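PDB 4Z1P: cell wall surface anchor protein from Streptococcus agalactiae, which probably acts as a wall-anchored adhesin of the antigen I/II type, helping the streptococcus attach to host surfaces or to other microbes. Local coordinates for residues Lys74-Asp79 against Lys133-Thr138; Leu84-His89 against Met117-Asp122; Gly202-Tyr207 against Phe301-Arg306; Ala216-Asp221 against Ala288-Ser293; Lys240-Ala245 against Gly260-Gln265. One frame throughout, in Å; residues are numbered along the deposited sequence.

Overall arrangement
The chain is elongated, and its two halves each pair a four-stranded with a five-stranded antiparallel sheet. Contacts 1 and 2 lie in the first half, their centres about 16 Å apart, one in each sheet, with contact 2 nested in the loop that contact 1 closes. Contacts 3 and 5 belong to the four-stranded sheet of the second half, about 17 Å apart between centres; there they touch, Phe301 N lying 2.7 Å from Lys242 O. Contact 4 lies much nearer the middle, about 34 Å from both contact 1 and contact 3 between centres, and joins loops of the second half close to residues of the first. Contacts 1 and 3, about 65 Å apart between centres, mark opposite sides of the chain's centre.

Contact 1 (Lys74-Asp79 against Lys133-Thr138)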
# COMPACT_ATOMS: atom_id res chain seq x y z
N LYS A 74 -6.75 -7.14 22.49
CA LYS A 74 -6.19 -7.08 23.87
C LYS A 74 -6.77 -5.97 24.68
O LYS A 74 -6.89 -4.84 24.16
CB LYS A 74 -4.66 -6.94 23.87
CG LYS A 74 -3.89 -8.18 23.24
CD LYS A 74 -2.40 -8.00 23.07
CE LYS A 74 -1.62 -8.02 24.40
NZ LYS A 74 -0.20 -7.73 24.04
N ALA A 75 -7.10 -6.28 25.94
CA ALA A 75 -7.46 -5.25 26.88
C ALA A 75 -6.19 -4.51 27.37
O ALA A 75 -5.03 -5.02 27.28
CB ALA A 75 -8.26 -5.80 28.03
N SER A 76 -6.39 -3.29 27.86
CA SER A 76 -5.26 -2.47 28.27
C SER A 76 -4.55 -3.09 29.49
O SER A 76 -3.47 -2.65 29.83
CB SER A 76 -5.69 -1.05 28.58
OG SER A 76 -6.69 -0.97 29.54
N ASN A 77 -5.20 -4.00 30.18
CA ASN A 77 -4.53 -4.72 31.27
C ASN A 77 -3.61 -5.87 30.75
O ASN A 77 -2.97 -6.54 31.57
CB ASN A 77 -5.48 -5.25 32.28
CG ASN A 77 -6.28 -6.39 31.75
OD1 ASN A 77 -6.19 -6.71 30.57
ND2 ASN A 77 -7.02 -7.02 32.61
N GLY A 78 -3.50 -6.02 29.42
CA GLY A 78 -2.72 -7.11 28.80
C GLY A 78 -3.50 -8.39 28.49
O GLY A 78 -2.94 -9.23 27.79
N ASP A 79 -4.76 -8.51 28.93
CA ASP A 79 -5.56 -9.75 28.64
C ASP A 79 -5.86 -9.90 27.15
O ASP A 79 -6.27 -8.92 26.42
CB ASP A 79 -6.87 -9.81 29.36
CG ASP A 79 -6.75 -9.88 30.88
OD1 ASP A 79 -5.66 -10.08 31.39
OD2 ASP A 79 -7.80 -9.80 31.52
N LYS A 133 -14.31 -1.62 34.71
CA LYS A 133 -12.95 -1.30 35.09
C LYS A 133 -12.28 -0.24 34.21
O LYS A 133 -11.16 0.13 34.45
CB LYS A 133 -12.12 -2.57 35.22
CG LYS A 133 -12.68 -3.51 36.32
CD LYS A 133 -11.80 -4.75 36.59
CE LYS A 133 -12.48 -5.67 37.64
NZ LYS A 133 -11.55 -6.83 37.76
N GLY A 134 -12.94 0.22 33.18
CA GLY A 134 -12.34 1.17 32.36
C GLY A 134 -11.19 0.68 31.51
O GLY A 134 -10.28 1.43 31.26
N LEU A 135 -11.23 -0.58 31.04
CA LEU A 135 -10.11 -1.16 30.31
C LEU A 135 -10.41 -1.13 28.80
O LEU A 135 -11.24 -1.87 28.31
CB LEU A 135 -9.79 -2.63 30.72
CG LEU A 135 -9.41 -2.77 32.21
CD1 LEU A 135 -9.43 -4.19 32.77
CD2 LEU A 135 -8.07 -2.08 32.48
N ASP A 136 -9.72 -0.26 28.10
CA ASP A 136 -9.91 -0.08 26.67
C ASP A 136 -9.40 -1.37 25.90
O ASP A 136 -8.46 -2.05 26.36
CB ASP A 136 -9.02 0.99 26.20
CG ASP A 136 -9.37 2.41 26.81
OD1 ASP A 136 -10.46 2.59 27.28
OD2 ASP A 136 -8.48 3.28 26.74
N ILE A 137 -10.00 -1.65 24.77
CA ILE A 137 -9.64 -2.86 23.99
C ILE A 137 -8.97 -2.39 22.70
O ILE A 137 -9.51 -1.50 22.01
CB ILE A 137 -10.93 -3.64 23.62
CG1 ILE A 137 -11.80 -3.96 24.85
CG2 ILE A 137 -10.61 -4.90 22.87
CD1 ILE A 137 -11.11 -4.56 26.06
N THR A 138 -7.83 -2.97 22.34
CA THR A 138 -7.12 -2.64 21.15
C THR A 138 -7.19 -3.77 20.13
O THR A 138 -6.86 -4.96 20.45
CB THR A 138 -5.69 -2.29 21.43
OG1 THR A 138 -5.65 -1.14 22.29
CG2 THR A 138 -4.99 -1.96 20.15
O HOH W 1 -6.00 -1.71 24.81
O HOH W 2 -8.08 1.42 29.82
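Leu135 spreads its two methyl groups against the turn that leaves strand 65-75: CD2 sits 3.4 Å from Ser76 OG, and CD1 lies 3.7 Å from Asn77 ND2, the leucine and asparagine side chains crossing at about a right angle. The turn is a type I beta turn from Ala75 to Gly78, placed where strand 65-75, outermost in a four-stranded antiparallel sheet, begins to part from strand 137-145. Lys74 and Thr138 form the hydrogen-bonded pair, with Thr138 N to Lys74 O the straighter of its two bonds (173°). Ala75 and Ile137 follow as the non-hydrogen-bonded pair, and the CD1 of Ile137 reaches Ala75 CB at 3.7 Å. Beyond them the strands diverge, and Ser76 N makes only a weak bond to Asp136 O. Two waters complete the polar contacts: one donates to Asp136 O and also binds Thr138 OG1, while the second links Gly134 O, Asp136 N and Ser76 OG. The carboxylate of Asp136 turns to strand 29-36 and the loop after it, accepting from Phe38 N and Ser39 N and forming a salt bridge with Lys35. Tyr130 of helix 123-131 packs on Ala75, Asn77 and Leu135. Within the turn, Asn77 has CG between its backbone N and carbonyl carbon (chi1 70°), which lets OD1 accept from Asp79 N at 2.8 Å in an Asx turn, while ND2 donates to Asp79 OD2.

Contact 2 (Leu84-His89 against Met117-Asp122)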
# COMPACT_ATOMS: atom_id res chain seq x y z
N LEU A 84 -13.63 -13.84 24.07
CA LEU A 84 -14.79 -13.32 24.74
C LEU A 84 -15.68 -12.53 23.76
O LEU A 84 -16.82 -12.07 24.13
CB LEU A 84 -14.37 -12.31 25.83
CG LEU A 84 -13.35 -12.81 26.85
CD1 LEU A 84 -13.00 -11.79 27.93
CD2 LEU A 84 -13.75 -14.15 27.46
N LEU A 85 -15.22 -12.42 22.52
CA LEU A 85 -15.91 -11.63 21.52
C LEU A 85 -16.38 -12.48 20.36
O LEU A 85 -15.59 -13.29 19.83
CB LEU A 85 -15.01 -10.58 20.94
CG LEU A 85 -14.51 -9.63 22.03
CD1 LEU A 85 -13.41 -8.66 21.53
CD2 LEU A 85 -15.65 -8.86 22.59
N GLU A 86 -17.60 -12.30 19.98
CA GLU A 86 -18.11 -12.94 18.74
C GLU A 86 -17.78 -12.14 17.50
O GLU A 86 -18.25 -11.01 17.39
CB GLU A 86 -19.56 -13.15 18.87
CG GLU A 86 -20.17 -14.03 17.78
CD GLU A 86 -19.99 -15.54 17.99
OE1 GLU A 86 -19.94 -16.02 19.14
OE2 GLU A 86 -19.99 -16.26 16.98
N MET A 87 -17.02 -12.72 16.58
CA MET A 87 -16.61 -12.11 15.31
C MET A 87 -17.74 -12.36 14.26
O MET A 87 -18.14 -13.56 14.00
CB MET A 87 -15.28 -12.73 14.86
CG MET A 87 -14.64 -12.20 13.58
SD MET A 87 -15.48 -12.74 12.05
CE MET A 87 -14.24 -12.45 10.81
N ARG A 88 -18.25 -11.27 13.65
CA ARG A 88 -19.17 -11.38 12.57
C ARG A 88 -18.64 -10.66 11.40
O ARG A 88 -17.92 -9.67 11.57
CB ARG A 88 -20.57 -10.84 12.89
CG ARG A 88 -21.37 -11.72 13.82
CD ARG A 88 -22.79 -11.22 14.02
NE ARG A 88 -23.62 -12.14 14.84
CZ ARG A 88 -23.58 -12.27 16.15
NH1 ARG A 88 -22.80 -11.51 16.90
NH2 ARG A 88 -24.42 -13.16 16.72
N HIS A 89 -18.89 -11.18 10.20
CA HIS A 89 -18.39 -10.60 8.98
C HIS A 89 -19.50 -10.67 7.95
O HIS A 89 -19.88 -11.75 7.54
CB HIS A 89 -17.13 -11.26 8.47
CG HIS A 89 -16.70 -10.81 7.10
ND1 HIS A 89 -16.00 -11.62 6.24
CD2 HIS A 89 -16.92 -9.65 6.43
CE1 HIS A 89 -15.73 -10.95 5.13
NE2 HIS A 89 -16.26 -9.75 5.22
N MET A 117 -17.85 -7.00 12.79
CA MET A 117 -18.30 -6.59 14.06
C MET A 117 -17.98 -7.60 15.14
O MET A 117 -18.05 -8.81 14.88
CB MET A 117 -19.82 -6.32 14.02
CG MET A 117 -20.41 -5.83 15.31
SD MET A 117 -22.17 -5.42 15.14
CE MET A 117 -22.88 -6.96 14.81
N TRP A 118 -17.56 -7.11 16.28
CA TRP A 118 -17.20 -7.99 17.42
C TRP A 118 -18.12 -7.60 18.54
O TRP A 118 -18.21 -6.41 18.87
CB TRP A 118 -15.74 -7.75 17.85
CG TRP A 118 -14.72 -8.25 16.90
CD1 TRP A 118 -14.10 -9.50 16.93
CD2 TRP A 118 -14.22 -7.60 15.75
NE1 TRP A 118 -13.25 -9.62 15.90
CE2 TRP A 118 -13.31 -8.48 15.13
CE3 TRP A 118 -14.47 -6.37 15.17
CZ2 TRP A 118 -12.61 -8.15 14.00
CZ3 TRP A 118 -13.75 -6.01 14.08
CH2 TRP A 118 -12.86 -6.92 13.46
N THR A 119 -18.84 -8.54 19.08
CA THR A 119 -19.76 -8.36 20.18
C THR A 119 -19.41 -9.19 21.39
O THR A 119 -18.89 -10.40 21.27
CB THR A 119 -21.19 -8.79 19.73
OG1 THR A 119 -21.13 -10.05 19.14
CG2 THR A 119 -21.75 -7.82 18.73
N ALA A 120 -19.61 -8.64 22.57
CA ALA A 120 -19.38 -9.36 23.76
C ALA A 120 -20.31 -10.55 23.90
O ALA A 120 -21.52 -10.41 23.88
CB ALA A 120 -19.42 -8.49 25.00
N LYS A 121 -19.75 -11.74 24.08
CA LYS A 121 -20.57 -12.98 24.12
C LYS A 121 -21.34 -13.01 25.42
O LYS A 121 -22.49 -13.45 25.46
CB LYS A 121 -19.65 -14.24 24.02
CG LYS A 121 -18.92 -14.43 22.72
CD LYS A 121 -18.06 -15.74 22.75
CE LYS A 121 -17.38 -15.95 21.43
NZ LYS A 121 -16.29 -16.99 21.45
N ASP A 122 -20.74 -12.52 26.49
CA ASP A 122 -21.41 -12.51 27.78
C ASP A 122 -21.34 -11.08 28.31
O ASP A 122 -20.35 -10.70 28.92
CB ASP A 122 -20.70 -13.43 28.76
CG ASP A 122 -21.40 -13.50 30.11
OD1 ASP A 122 -22.10 -12.55 30.51
OD2 ASP A 122 -21.15 -14.50 30.78
O HOH W 3 -18.06 -11.79 26.64
O HOH W 4 -14.23 -15.74 19.74
O HOH W 5 -22.73 -12.02 19.95
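Met117 exchanges two backbone bonds with Arg88, Arg88 N lying 2.8 Å from Met117 O. At Trp118, Leu85 CB meets the indole edge, 4.3 Å from CD1, and Met87 lies side by side with the ring, pointing the same way, its CG 3.7 Å from Trp118 NE1; Leu68, Val70 and Ile73 of strand 65-75 touch the same indole. Thr119 takes the next pair of bonds, with Glu86; its O receives Glu86 N at 2.6 Å, in the carbonyl plane. Its OG1 lies at the edge of the Arg88 guanidinium, and one water joins OG1 to NH1. Ala120 CB lies near Leu85 CD2. Lys121 N donates to Leu84 O (170°), and its extended side chain runs across Glu86, CE 3.4 Å from OE1. NZ bonds to Ser83 O and stays 4.4 Å from Glu86 OE1, too far for a salt bridge. Asp122 OD1 caps helix 123-131 at Ala125 N. This is regular antiparallel pairing at the border of a beta sandwich, strand 85-90 being outermost in its five-stranded sheet.

Contact 3 (Gly202-Tyr207 against Phe301-Arg306); sequences GDEVTY and FIVVKR
Tyr207 starts against Ile302, its CB 4.3 Å from Ile302 CB. Its CG is anti to the carbonyl carbon (chi1 -61°), which sends the ring back along the neighbouring strand toward Arg306. CD2 passes Ile302 O, CE2 touches Val304 CG2 at 3.8 Å, and OH stands 3.6 Å from Arg306 NH2 at the edge of the guanidinium, ring and guanidinium planes 23° apart. The two polar ends share Asp236: the tyrosine OH bonds to OD2, while NH2 forms a salt bridge with OD1. Arg306 bends at chi2 and chi3, bringing its guanidinium beside Val205 CG2 and Tyr207 OH, and its NH1 is held by Thr332 and Thr334. On the same face Val205 CG2 packs on Val304 CG2 at 3.7 Å, and Val312 of strand 311-320 meets both Tyr207 and Arg306 from the facing sheet. The other face carries Thr206, whose CG2 comes to the Phe301 ring edge 3.9 Å from CD1, and Glu204, which one water links to Lys305 NZ, weakly on the lysine side. Lys305 CE lies 3.2 Å from Gly202 O. Six backbone bonds join the segments, from Gly202 N with Arg306 O (2.7 Å) at one end to Ile302 N with Tyr207 O at the other. Such pairing, with a largely apolar face plus Tyr207 and the Arg306-Asp236 pair turned to the second sheet, fits the immunoglobulin-like sandwich of antigen I/II C-terminal domains.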
# COMPACT_ATOMS: atom_id res chain seq x y z
N GLY A 202 23.93 -2.12 -38.52
CA GLY A 202 25.10 -1.51 -37.97
C GLY A 202 24.82 -0.19 -37.28
O GLY A 202 25.66 0.33 -36.59
N ASP A 203 23.62 0.36 -37.40
CA ASP A 203 23.33 1.61 -36.65
C ASP A 203 23.09 1.22 -35.19
O ASP A 203 22.76 0.02 -34.87
CB ASP A 203 22.12 2.37 -37.21
CG ASP A 203 22.44 3.09 -38.51
OD1 ASP A 203 23.52 2.86 -39.13
OD2 ASP A 203 21.60 3.92 -38.89
N GLU A 204 23.41 2.19 -34.34
CA GLU A 204 23.04 2.12 -32.94
C GLU A 204 21.60 2.63 -32.77
O GLU A 204 21.19 3.55 -33.44
CB GLU A 204 24.00 2.96 -32.09
CG GLU A 204 25.42 2.39 -32.22
CD GLU A 204 26.46 3.10 -31.43
OE1 GLU A 204 27.64 2.82 -31.74
OE2 GLU A 204 26.12 3.86 -30.50
N VAL A 205 20.91 2.07 -31.78
CA VAL A 205 19.63 2.62 -31.35
C VAL A 205 19.66 2.56 -29.82
O VAL A 205 20.34 1.68 -29.21
CB VAL A 205 18.37 1.83 -31.90
CG1 VAL A 205 18.43 1.65 -33.40
CG2 VAL A 205 18.16 0.48 -31.23
N THR A 206 18.87 3.44 -29.24
CA THR A 206 18.80 3.53 -27.78
C THR A 206 17.39 3.17 -27.29
O THR A 206 16.44 3.81 -27.67
CB THR A 206 19.11 4.95 -27.37
OG1 THR A 206 20.47 5.24 -27.73
CG2 THR A 206 18.99 5.18 -25.81
N TYR A 207 17.29 2.18 -26.41
CA TYR A 207 16.05 1.97 -25.68
C TYR A 207 15.96 2.88 -24.47
O TYR A 207 16.89 2.98 -23.65
CB TYR A 207 15.94 0.51 -25.28
CG TYR A 207 15.90 -0.38 -26.51
CD1 TYR A 207 14.91 -0.25 -27.45
CD2 TYR A 207 16.88 -1.37 -26.70
CE1 TYR A 207 14.85 -1.05 -28.58
CE2 TYR A 207 16.87 -2.18 -27.83
CZ TYR A 207 15.88 -2.00 -28.78
OH TYR A 207 15.91 -2.79 -29.84
N PHE A 301 18.73 4.34 -20.19
CA PHE A 301 18.91 4.41 -21.62
C PHE A 301 19.89 3.28 -21.94
O PHE A 301 20.99 3.29 -21.42
CB PHE A 301 19.53 5.73 -21.97
CG PHE A 301 18.63 6.89 -21.77
CD1 PHE A 301 17.75 7.27 -22.77
CD2 PHE A 301 18.57 7.55 -20.54
CE1 PHE A 301 16.87 8.36 -22.59
CE2 PHE A 301 17.74 8.66 -20.37
CZ PHE A 301 16.87 9.06 -21.39
N ILE A 302 19.44 2.32 -22.73
CA ILE A 302 20.22 1.17 -23.13
C ILE A 302 20.63 1.29 -24.60
O ILE A 302 19.80 1.32 -25.48
CB ILE A 302 19.44 -0.12 -22.94
CG1 ILE A 302 19.08 -0.32 -21.51
CG2 ILE A 302 20.24 -1.31 -23.39
CD1 ILE A 302 17.91 -1.28 -21.35
N VAL A 303 21.93 1.38 -24.87
CA VAL A 303 22.29 1.59 -26.26
C VAL A 303 22.82 0.28 -26.81
O VAL A 303 23.53 -0.48 -26.15
CB VAL A 303 23.10 2.92 -26.50
CG1 VAL A 303 23.38 3.73 -25.25
CG2 VAL A 303 24.22 2.78 -27.49
N VAL A 304 22.35 -0.03 -28.01
CA VAL A 304 22.66 -1.29 -28.62
C VAL A 304 23.03 -1.01 -30.08
O VAL A 304 22.72 0.06 -30.62
CB VAL A 304 21.47 -2.31 -28.58
CG1 VAL A 304 21.03 -2.57 -27.15
CG2 VAL A 304 20.32 -1.88 -29.47
N LYS A 305 23.63 -2.00 -30.72
CA LYS A 305 23.96 -1.88 -32.14
C LYS A 305 23.20 -2.99 -32.84
O LYS A 305 23.22 -4.11 -32.37
CB LYS A 305 25.48 -2.06 -32.33
CG LYS A 305 25.96 -1.60 -33.71
CD LYS A 305 27.42 -1.95 -33.95
CE LYS A 305 28.03 -1.06 -34.99
NZ LYS A 305 29.46 -1.20 -34.73
N ARG A 306 22.60 -2.66 -33.99
CA ARG A 306 21.84 -3.56 -34.81
C ARG A 306 22.81 -4.39 -35.64
O ARG A 306 23.48 -3.90 -36.54
CB ARG A 306 20.85 -2.78 -35.70
CG ARG A 306 19.87 -3.61 -36.59
CD ARG A 306 19.10 -4.71 -35.83
NE ARG A 306 18.59 -4.20 -34.56
CZ ARG A 306 17.55 -3.35 -34.46
NH1 ARG A 306 16.91 -3.00 -35.55
NH2 ARG A 306 17.17 -2.87 -33.26
O HOH W 6 28.87 1.98 -33.91

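Contact 4 (Ala216-Asp221 against Ala288-Ser293); sequences ANRGYD and AQVSRS
Arg292 and Asp221 form a salt bridge between two loops. NE donates to OD1 at 2.8 Å and nearly straight (168°), and NH2 donates more weakly to OD2 at 3.2 Å. The carboxylate is turned 49° from the guanidinium plane, and NE meets OD1 from above the carboxylate. The arginine chain is extended from CG to NE and lays the flat end over the Gly219-Tyr220 peptide, with Tyr220 N 3.8 Å from its plane, over the centre. A water at its edge accepts from NH1 and donates weakly to Arg218 O. Around this first shell, Arg218 reaches the second loop, crossing Val290 at about a right angle: Arg292 CA sits over one face of its guanidinium, and Val290 CG1 comes to the edge 3.7 Å from NH2. Its CD lies over one face of the Tyr220 ring, toward the rim, while NH1 donates to Pro215 O and Ser294 O, tying the group to the chain just outside both segments. Asn217 N adds a weak bond to Arg292 O, 3.0 Å, and Ala216 CB touches Ser293 O at 3.4 Å. Farther out lies the first half of the protein: Asp13 forms a salt bridge with Arg292 NH1, Lys22 binds Asn217 OD1, and Ser23 bonds to the backbones of Asn217 and Gly219. Arg292 is thus shared between Asp221 and Asp13, whose charges probably balance the guanidinium and help hold the halves together.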
# COMPACT_ATOMS: atom_id res chain seq x y z
N ALA A 216 6.27 11.61 -3.46
CA ALA A 216 6.39 12.17 -2.13
C ALA A 216 5.12 11.78 -1.35
O ALA A 216 4.09 11.48 -1.97
CB ALA A 216 6.46 13.70 -2.22
N ASN A 217 5.16 11.89 -0.03
CA ASN A 217 3.95 11.61 0.79
C ASN A 217 3.54 10.14 0.71
O ASN A 217 2.36 9.81 0.77
CB ASN A 217 2.79 12.57 0.39
CG ASN A 217 1.75 12.74 1.48
OD1 ASN A 217 2.07 13.21 2.57
ND2 ASN A 217 0.52 12.32 1.22
N ARG A 218 4.53 9.27 0.57
CA ARG A 218 4.29 7.81 0.65
C ARG A 218 4.48 7.28 2.08
O ARG A 218 5.17 7.87 2.86
CB ARG A 218 5.24 7.11 -0.28
CG ARG A 218 6.69 7.31 0.04
CD ARG A 218 7.49 6.50 -0.93
NE ARG A 218 8.89 6.69 -0.63
CZ ARG A 218 9.64 7.68 -1.08
NH1 ARG A 218 9.12 8.59 -1.91
NH2 ARG A 218 10.91 7.77 -0.70
N GLY A 219 3.90 6.12 2.37
CA GLY A 219 3.94 5.56 3.70
C GLY A 219 4.91 4.42 3.86
O GLY A 219 4.69 3.57 4.70
N TYR A 220 5.94 4.35 3.01
CA TYR A 220 6.90 3.26 3.05
C TYR A 220 8.23 3.76 2.52
O TYR A 220 8.26 4.71 1.76
CB TYR A 220 6.42 2.08 2.18
CG TYR A 220 6.14 2.54 0.78
CD1 TYR A 220 4.90 3.10 0.44
CD2 TYR A 220 7.12 2.47 -0.20
CE1 TYR A 220 4.63 3.57 -0.83
CE2 TYR A 220 6.87 2.94 -1.50
CZ TYR A 220 5.65 3.49 -1.82
OH TYR A 220 5.41 3.98 -3.09
N ASP A 221 9.29 3.06 2.88
CA ASP A 221 10.58 3.30 2.25
C ASP A 221 10.85 2.37 1.09
O ASP A 221 10.32 1.21 1.00
CB ASP A 221 11.67 3.14 3.30
CG ASP A 221 11.44 4.08 4.48
OD1 ASP A 221 11.14 5.29 4.27
OD2 ASP A 221 11.46 3.59 5.61
N ALA A 288 17.24 3.40 0.66
CA ALA A 288 16.93 3.63 2.09
C ALA A 288 17.13 5.09 2.52
O ALA A 288 16.49 5.56 3.45
CB ALA A 288 17.80 2.71 2.94
N GLN A 289 18.01 5.83 1.82
CA GLN A 289 18.30 7.20 2.18
C GLN A 289 17.37 8.17 1.57
O GLN A 289 17.42 9.36 1.95
CB GLN A 289 19.71 7.64 1.77
CG GLN A 289 20.86 6.92 2.46
CD GLN A 289 22.14 7.07 1.65
OE1 GLN A 289 22.67 8.17 1.55
NE2 GLN A 289 22.63 5.97 1.06
N VAL A 290 16.51 7.75 0.63
CA VAL A 290 15.56 8.74 0.07
C VAL A 290 14.49 9.14 1.09
O VAL A 290 13.88 8.26 1.72
CB VAL A 290 14.89 8.24 -1.23
CG1 VAL A 290 14.05 9.37 -1.88
CG2 VAL A 290 15.99 7.77 -2.20
N SER A 291 14.28 10.44 1.26
CA SER A 291 13.22 10.90 2.15
C SER A 291 11.83 10.49 1.70
O SER A 291 11.52 10.58 0.51
CB SER A 291 13.26 12.39 2.23
OG SER A 291 12.18 12.88 2.97
N ARG A 292 10.93 10.15 2.63
CA ARG A 292 9.54 9.85 2.23
C ARG A 292 8.83 11.06 1.68
O ARG A 292 7.82 10.95 0.98
CB ARG A 292 8.71 9.33 3.42
CG ARG A 292 9.17 7.96 3.81
CD ARG A 292 8.19 7.34 4.74
NE ARG A 292 8.66 6.07 5.18
CZ ARG A 292 8.00 5.37 6.11
NH1 ARG A 292 6.88 5.89 6.65
NH2 ARG A 292 8.44 4.20 6.49
N SER A 293 9.35 12.24 2.02
CA SER A 293 8.80 13.45 1.49
C SER A 293 9.40 13.79 0.11
O SER A 293 9.07 14.83 -0.41
CB SER A 293 9.10 14.63 2.40
OG SER A 293 10.50 14.91 2.30
O HOH W 7 5.34 8.41 6.12

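Contact 5 (Lys240-Ala245 against Gly260-Gln265); sequences KDKVVA and GTNLVQ
An Asx turn at Asn262 ends the short run of chain that pairs with the end of strand 236-245, just where Leu263 N donates to Val243 O at 3.0 Å (172°). OD1 of Asn262 accepts from Val264 N, 2.9 Å away and nearly along the C=O axis. With CG anti to its backbone N (chi1 -174°), OD1 is placed to accept from the N two residues on, although it also comes to 3.5 Å from Val243 O, an acceptor facing an acceptor. Farther along, Ala245 N donates to Thr261 O at 3.0 Å in the carbonyl plane, and Gly260 N closes the pairing on Ala245 O at 2.9 Å. Strand 236-245 is outermost in the four-stranded sheet of the second half, at the border of a beta sandwich, with strand 298-306 as its neighbour there. Segment 260-265 adds to this outer strand by a single bridge, Val244 with Asn262, and no regular strand forms. Leu263 points toward strand 236-245 and is buried: its CD1 lies 3.7 Å from Ala245 CB and also approaches the Ala245 backbone. Phe282 of strand 277-282 and Ala298 also touch both Leu263 and Val243. Val243 CG1, set between its backbone N and carbonyl carbon, meets Val264 N at 3.6 Å, at the start of the 3-10 turn. Thr261 turns its OG1 to Pro258 O, within its own loop.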
# COMPACT_ATOMS: atom_id res chain seq x y z
N LYS A 240 26.05 -0.44 -23.88
CA LYS A 240 26.23 0.35 -22.65
C LYS A 240 24.91 0.91 -22.18
O LYS A 240 23.96 0.93 -22.95
CB LYS A 240 27.16 1.54 -22.88
CG LYS A 240 26.59 2.64 -23.77
CD LYS A 240 27.55 3.81 -24.06
CE LYS A 240 28.02 4.60 -22.83
NZ LYS A 240 27.02 4.87 -21.73
N ASP A 241 24.87 1.41 -20.96
CA ASP A 241 23.68 2.02 -20.42
C ASP A 241 24.00 3.36 -19.78
O ASP A 241 25.16 3.82 -19.67
CB ASP A 241 22.95 1.06 -19.48
CG ASP A 241 23.76 0.67 -18.24
OD1 ASP A 241 24.92 1.12 -18.10
OD2 ASP A 241 23.23 -0.11 -17.40
N LYS A 242 22.93 4.04 -19.41
CA LYS A 242 23.01 5.31 -18.79
C LYS A 242 21.70 5.47 -17.96
O LYS A 242 20.62 5.23 -18.48
CB LYS A 242 23.03 6.36 -19.83
CG LYS A 242 23.28 7.71 -19.25
CD LYS A 242 23.61 8.66 -20.39
CE LYS A 242 23.47 10.07 -19.89
NZ LYS A 242 24.26 10.13 -18.63
N VAL A 243 21.86 5.83 -16.71
CA VAL A 243 20.73 6.00 -15.77
C VAL A 243 20.74 7.40 -15.20
O VAL A 243 21.78 7.88 -14.69
CB VAL A 243 20.71 4.87 -14.71
CG1 VAL A 243 21.99 4.82 -13.87
CG2 VAL A 243 19.47 5.00 -13.82
N VAL A 244 19.59 8.08 -15.27
CA VAL A 244 19.54 9.46 -14.80
C VAL A 244 18.30 9.78 -13.97
O VAL A 244 17.26 9.20 -14.12
CB VAL A 244 19.66 10.50 -15.95
CG1 VAL A 244 20.80 10.16 -16.89
CG2 VAL A 244 18.36 10.67 -16.71
N ALA A 245 18.44 10.75 -13.07
CA ALA A 245 17.36 11.10 -12.15
C ALA A 245 16.31 11.83 -12.93
O ALA A 245 16.63 12.78 -13.70
CB ALA A 245 17.87 11.94 -11.00
N GLY A 260 18.42 15.07 -13.52
CA GLY A 260 19.36 14.93 -14.66
C GLY A 260 20.69 14.37 -14.21
O GLY A 260 21.52 14.04 -15.04
N THR A 261 20.90 14.25 -12.90
CA THR A 261 22.11 13.68 -12.35
C THR A 261 22.28 12.26 -12.84
O THR A 261 21.31 11.48 -12.93
CB THR A 261 22.00 13.70 -10.83
OG1 THR A 261 21.97 15.05 -10.38
CG2 THR A 261 23.12 12.99 -10.17
N ASN A 262 23.50 11.91 -13.22
CA ASN A 262 23.82 10.53 -13.55
C ASN A 262 23.82 9.75 -12.23
O ASN A 262 24.54 10.15 -11.31
CB ASN A 262 25.23 10.44 -14.21
CG ASN A 262 25.55 9.05 -14.70
OD1 ASN A 262 25.20 8.08 -14.08
ND2 ASN A 262 26.12 8.96 -15.88
N LEU A 263 23.07 8.64 -12.14
CA LEU A 263 22.92 7.88 -10.90
C LEU A 263 23.67 6.55 -10.91
O LEU A 263 23.43 5.68 -10.07
CB LEU A 263 21.42 7.64 -10.59
CG LEU A 263 20.53 8.88 -10.48
CD1 LEU A 263 19.06 8.50 -10.41
CD2 LEU A 263 20.88 9.72 -9.28
N VAL A 264 24.60 6.37 -11.85
CA VAL A 264 25.23 5.06 -11.98
C VAL A 264 25.83 4.55 -10.68
O VAL A 264 25.86 3.34 -10.45
CB VAL A 264 26.34 5.02 -13.04
CG1 VAL A 264 27.46 6.01 -12.71
CG2 VAL A 264 26.94 3.60 -13.17
N GLN A 265 26.36 5.46 -9.87
CA GLN A 265 27.10 5.08 -8.64
C GLN A 265 26.19 4.34 -7.63
O GLN A 265 26.68 3.53 -6.82
CB GLN A 265 27.77 6.29 -8.02
CG GLN A 265 26.81 7.33 -7.46
CD GLN A 265 27.47 8.51 -6.80
OE1 GLN A 265 27.29 9.66 -7.24
NE2 GLN A 265 28.15 8.27 -5.67